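Local coordinates for protein TetR-family transcriptional regulator (PDB 2QIB) that probably binds DNA through a helix-turn-helix domain and regulates transcription, as members of the TetR family do, at residues G93-S107 and E161-R175. Residues are numbered along the deposited sequence; the frame is centred on the assembly and turned at random.
Sequences GRYFDFVDEHGPGFS and ESTALLWLDGRRIPR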
# COMPACT_ATOMS: atom_id res chain seq x y z
N GLY A 93 14.56 -1.08 11.10
CA GLY A 93 15.72 -0.14 11.10
C GLY A 93 16.46 -0.19 9.78
O GLY A 93 16.79 0.85 9.20
N ARG A 94 16.75 -1.40 9.33
CA ARG A 94 17.46 -1.59 8.05
C ARG A 94 16.60 -1.13 6.85
O ARG A 94 17.13 -0.54 5.88
CB ARG A 94 17.88 -3.04 7.90
CG ARG A 94 18.96 -3.46 8.96
CD ARG A 94 19.69 -4.74 8.53
NE ARG A 94 18.82 -5.91 8.53
CZ ARG A 94 18.54 -6.67 9.60
NH1 ARG A 94 19.01 -6.38 10.83
NH2 ARG A 94 17.76 -7.71 9.44
N TYR A 95 15.29 -1.38 6.94
CA TYR A 95 14.36 -0.95 5.92
C TYR A 95 14.34 0.57 5.79
O TYR A 95 14.54 1.10 4.69
CB TYR A 95 12.97 -1.53 6.22
CG TYR A 95 11.85 -0.98 5.35
CD1 TYR A 95 11.91 -1.04 3.95
CD2 TYR A 95 10.70 -0.42 5.93
CE1 TYR A 95 10.83 -0.58 3.15
CE2 TYR A 95 9.62 0.05 5.15
CZ TYR A 95 9.70 -0.02 3.76
OH TYR A 95 8.67 0.42 2.96
N PHE A 96 14.22 1.29 6.91
CA PHE A 96 14.28 2.74 6.84
C PHE A 96 15.64 3.29 6.43
O PHE A 96 15.72 4.33 5.76
CB PHE A 96 13.76 3.37 8.15
CG PHE A 96 12.23 3.49 8.17
CD1 PHE A 96 11.43 2.38 8.43
CD2 PHE A 96 11.63 4.70 7.90
CE1 PHE A 96 10.04 2.48 8.43
CE2 PHE A 96 10.20 4.83 7.88
CZ PHE A 96 9.42 3.71 8.16
N ASP A 97 16.71 2.59 6.82
CA ASP A 97 18.08 2.98 6.37
C ASP A 97 18.06 2.94 4.84
O ASP A 97 18.50 3.88 4.16
CB ASP A 97 19.10 1.95 6.86
CG ASP A 97 19.49 2.13 8.33
OD1 ASP A 97 19.11 3.15 8.96
OD2 ASP A 97 20.18 1.22 8.85
N PHE A 98 17.55 1.84 4.30
CA PHE A 98 17.49 1.66 2.84
C PHE A 98 16.69 2.76 2.17
O PHE A 98 17.11 3.36 1.18
CB PHE A 98 16.87 0.30 2.50
CG PHE A 98 16.83 0.03 1.01
CD1 PHE A 98 17.90 -0.59 0.37
CD2 PHE A 98 15.72 0.42 0.26
CE1 PHE A 98 17.87 -0.81 -1.01
CE2 PHE A 98 15.67 0.20 -1.12
CZ PHE A 98 16.73 -0.42 -1.75
N VAL A 99 15.48 3.01 2.69
CA VAL A 99 14.55 4.03 2.13
C VAL A 99 15.20 5.42 2.16
O VAL A 99 15.16 6.16 1.17
CB VAL A 99 13.19 4.02 2.88
CG1 VAL A 99 12.32 5.17 2.41
CG2 VAL A 99 12.48 2.67 2.63
N ASP A 100 15.84 5.75 3.28
CA ASP A 100 16.60 7.00 3.38
C ASP A 100 17.65 7.10 2.27
O ASP A 100 17.65 8.07 1.51
CB ASP A 100 17.29 7.04 4.75
CG ASP A 100 17.99 8.39 5.02
OD1 ASP A 100 17.89 9.35 4.22
OD2 ASP A 100 18.68 8.46 6.05
N GLU A 101 18.48 6.07 2.17
CA GLU A 101 19.63 6.03 1.24
C GLU A 101 19.19 6.19 -0.21
O GLU A 101 19.94 6.73 -1.05
CB GLU A 101 20.35 4.68 1.37
CG GLU A 101 21.15 4.50 2.66
CD GLU A 101 21.49 3.02 2.94
OE1 GLU A 101 21.52 2.17 2.00
OE2 GLU A 101 21.74 2.70 4.13
N HIS A 102 17.98 5.69 -0.51
CA HIS A 102 17.47 5.64 -1.88
C HIS A 102 16.23 6.51 -2.07
O HIS A 102 15.51 6.33 -3.06
CB HIS A 102 17.14 4.19 -2.24
CG HIS A 102 18.33 3.28 -2.21
ND1 HIS A 102 18.65 2.52 -1.11
CD2 HIS A 102 19.30 3.05 -3.13
CE1 HIS A 102 19.76 1.83 -1.36
NE2 HIS A 102 20.17 2.13 -2.58
N GLY A 103 16.02 7.45 -1.16
CA GLY A 103 14.70 8.08 -1.04
C GLY A 103 14.09 8.64 -2.33
O GLY A 103 12.97 8.28 -2.71
N PRO A 104 14.78 9.62 -2.95
CA PRO A 104 14.18 10.22 -4.13
C PRO A 104 13.86 9.21 -5.23
O PRO A 104 12.80 9.30 -5.84
CB PRO A 104 15.21 11.27 -4.55
CG PRO A 104 15.83 11.67 -3.25
CD PRO A 104 16.03 10.31 -2.58
N GLY A 105 14.74 8.24 -5.46
CA GLY A 105 14.46 7.20 -6.46
C GLY A 105 13.34 6.24 -6.07
O GLY A 105 12.50 5.85 -6.91
N PHE A 106 13.34 5.87 -4.78
CA PHE A 106 12.26 5.05 -4.19
C PHE A 106 10.89 5.74 -4.36
O PHE A 106 9.92 5.10 -4.85
CB PHE A 106 12.59 4.83 -2.71
CG PHE A 106 11.65 3.90 -1.99
CD1 PHE A 106 11.86 2.52 -2.04
CD2 PHE A 106 10.61 4.41 -1.20
CE1 PHE A 106 11.00 1.64 -1.33
CE2 PHE A 106 9.75 3.51 -0.48
CZ PHE A 106 9.93 2.15 -0.59
N SER A 107 10.82 7.02 -4.01
CA SER A 107 9.55 7.75 -4.12
C SER A 107 9.12 7.78 -5.57
O SER A 107 7.96 7.51 -5.88
CB SER A 107 9.65 9.19 -3.61
OG SER A 107 9.92 9.16 -2.22
N GLU A 161 5.17 -0.20 2.99
CA GLU A 161 5.53 0.59 1.80
C GLU A 161 4.93 2.01 1.90
O GLU A 161 5.61 3.04 1.72
CB GLU A 161 4.92 -0.10 0.57
CG GLU A 161 5.60 -1.36 0.22
CD GLU A 161 4.99 -2.01 -1.04
OE1 GLU A 161 4.40 -1.29 -1.88
OE2 GLU A 161 5.10 -3.24 -1.16
N SER A 162 3.64 2.09 2.20
CA SER A 162 2.97 3.38 2.28
C SER A 162 3.56 4.28 3.36
O SER A 162 3.77 5.47 3.16
CB SER A 162 1.49 3.15 2.58
OG SER A 162 0.81 4.39 2.51
N THR A 163 3.81 3.67 4.52
CA THR A 163 4.36 4.40 5.66
C THR A 163 5.72 5.00 5.29
O THR A 163 5.97 6.17 5.59
CB THR A 163 4.45 3.49 6.90
OG1 THR A 163 3.11 3.14 7.32
CG2 THR A 163 5.14 4.18 8.06
N ALA A 164 6.58 4.21 4.66
CA ALA A 164 7.91 4.72 4.28
C ALA A 164 7.78 5.85 3.24
O ALA A 164 8.46 6.87 3.34
CB ALA A 164 8.78 3.58 3.71
N LEU A 165 6.87 5.71 2.28
CA LEU A 165 6.69 6.73 1.25
C LEU A 165 6.14 8.03 1.86
O LEU A 165 6.58 9.16 1.54
CB LEU A 165 5.72 6.23 0.17
CG LEU A 165 6.28 5.14 -0.73
CD1 LEU A 165 5.14 4.50 -1.53
CD2 LEU A 165 7.42 5.74 -1.66
N LEU A 166 5.20 7.88 2.80
CA LEU A 166 4.63 9.05 3.44
C LEU A 166 5.69 9.72 4.33
O LEU A 166 5.70 10.95 4.46
CB LEU A 166 3.37 8.67 4.25
CG LEU A 166 2.19 8.27 3.34
CD1 LEU A 166 1.12 7.46 4.11
CD2 LEU A 166 1.56 9.55 2.66
N TRP A 167 6.56 8.89 4.93
CA TRP A 167 7.65 9.41 5.78
C TRP A 167 8.56 10.32 4.95
O TRP A 167 8.84 11.47 5.35
CB TRP A 167 8.43 8.29 6.44
CG TRP A 167 9.68 8.78 7.11
CD1 TRP A 167 9.79 9.61 8.20
CD2 TRP A 167 11.02 8.50 6.67
NE1 TRP A 167 11.14 9.82 8.51
CE2 TRP A 167 11.90 9.16 7.57
CE3 TRP A 167 11.55 7.71 5.64
CZ2 TRP A 167 13.30 9.06 7.44
CZ3 TRP A 167 12.95 7.63 5.50
CH2 TRP A 167 13.80 8.28 6.40
N LEU A 168 8.92 9.85 3.77
CA LEU A 168 9.84 10.60 2.87
C LEU A 168 9.32 11.98 2.46
O LEU A 168 10.11 12.89 2.15
CB LEU A 168 10.15 9.78 1.64
CG LEU A 168 11.11 8.60 1.80
CD1 LEU A 168 11.12 7.83 0.50
CD2 LEU A 168 12.53 9.10 2.14
N ASP A 169 8.00 12.13 2.43
CA ASP A 169 7.40 13.40 2.05
C ASP A 169 7.42 14.38 3.23
O ASP A 169 6.40 14.61 3.89
CB ASP A 169 5.98 13.18 1.53
CG ASP A 169 5.39 14.42 0.89
OD1 ASP A 169 6.14 15.43 0.74
OD2 ASP A 169 4.19 14.40 0.58
N GLY A 170 8.60 14.94 3.51
CA GLY A 170 8.73 15.96 4.54
C GLY A 170 9.45 15.51 5.81
O GLY A 170 9.91 16.35 6.58
N ARG A 171 9.53 14.19 6.03
CA ARG A 171 10.14 13.64 7.25
C ARG A 171 9.66 14.38 8.51
O ARG A 171 10.45 14.74 9.39
CB ARG A 171 11.68 13.64 7.12
CG ARG A 171 12.18 12.83 5.93
CD ARG A 171 13.72 12.66 5.96
NE ARG A 171 14.16 12.02 4.72
CZ ARG A 171 15.28 11.33 4.58
NH1 ARG A 171 16.09 11.14 5.62
NH2 ARG A 171 15.58 10.80 3.39
N ARG A 172 8.35 14.58 8.59
CA ARG A 172 7.81 15.36 9.70
C ARG A 172 7.63 14.52 10.96
O ARG A 172 7.35 15.06 12.03
CB ARG A 172 6.46 15.96 9.32
CG ARG A 172 6.58 17.27 8.51
CD ARG A 172 5.19 17.87 8.29
NE ARG A 172 4.40 16.99 7.44
CZ ARG A 172 3.08 17.03 7.31
NH1 ARG A 172 2.36 17.93 7.98
NH2 ARG A 172 2.48 16.16 6.49
N ILE A 173 7.80 13.21 10.83
CA ILE A 173 7.71 12.27 11.96
C ILE A 173 9.02 11.50 11.99
O ILE A 173 9.44 11.00 10.96
CB ILE A 173 6.53 11.28 11.75
CG1 ILE A 173 5.23 12.06 11.47
CG2 ILE A 173 6.45 10.28 12.91
CD1 ILE A 173 4.09 11.22 10.97
N PRO A 174 9.64 11.34 13.19
CA PRO A 174 10.95 10.68 13.23
C PRO A 174 10.84 9.21 12.83
O PRO A 174 9.84 8.55 13.18
CB PRO A 174 11.37 10.81 14.71
CG PRO A 174 10.50 11.87 15.26
CD PRO A 174 9.20 11.76 14.52
N ARG A 175 11.82 8.72 12.08
CA ARG A 175 11.78 7.33 11.63
C ARG A 175 11.69 6.35 12.80
O ARG A 175 11.05 5.28 12.66
CB ARG A 175 13.00 7.02 10.78
CG ARG A 175 14.22 7.13 11.61
CD ARG A 175 14.91 5.81 11.50
NE ARG A 175 15.80 5.91 10.39
CZ ARG A 175 16.61 4.95 9.90
NH1 ARG A 175 17.41 5.34 8.92
NH2 ARG A 175 16.63 3.66 10.35
O HOH W 1 17.41 8.27 8.47
O HOH W 2 7.49 9.83 -1.05
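Helix 93-101 crosses helix 161-168 at -45°, axes 10.7 Å apart, V99 facing A164, and past the bend at H102 helix 103-107 runs across the same partner near L168. F96 is a knob among T163, A164, W167 and R175; its edge meets one face of the W167 indole in a T-shaped pair, centroids 5.3 Å apart. R175 CB lies over that same indole face and R171 CG over the opposite one, sandwiching the indole. From there R175, bent at chi2 (124°) and chi3 (90°), doubles back over F96 CB and grips D97 end-on, NH1 to OD1 at 2.8 Å and NH2 to OD1 at 2.9 Å; NH2 also gives a weak bond to G93 O. A leucine in place of R175 would probably leave D97 OD1 and G93 O without these donors. R171 reaches across at about a right angle to D100, NH2 to OD1 at 2.9 Å, while water 1 bridges D100 OD2 and R175 NH1. On the side of helix 103-107, L168 wedges among V99, G103, F106 and S107, its CD1 tight at 3.5 Å from V99 CG1, and L165 CD2 touches F106 CE2 at 3.4 Å. All this lies in the TetR-like C-terminal domain: helix 175-194 packs L178 on W167 and E179 on F96, E179 also salt-bridging R175 NH2, helix 57-75 lies against F98, and the second subunit meets L166 and I173.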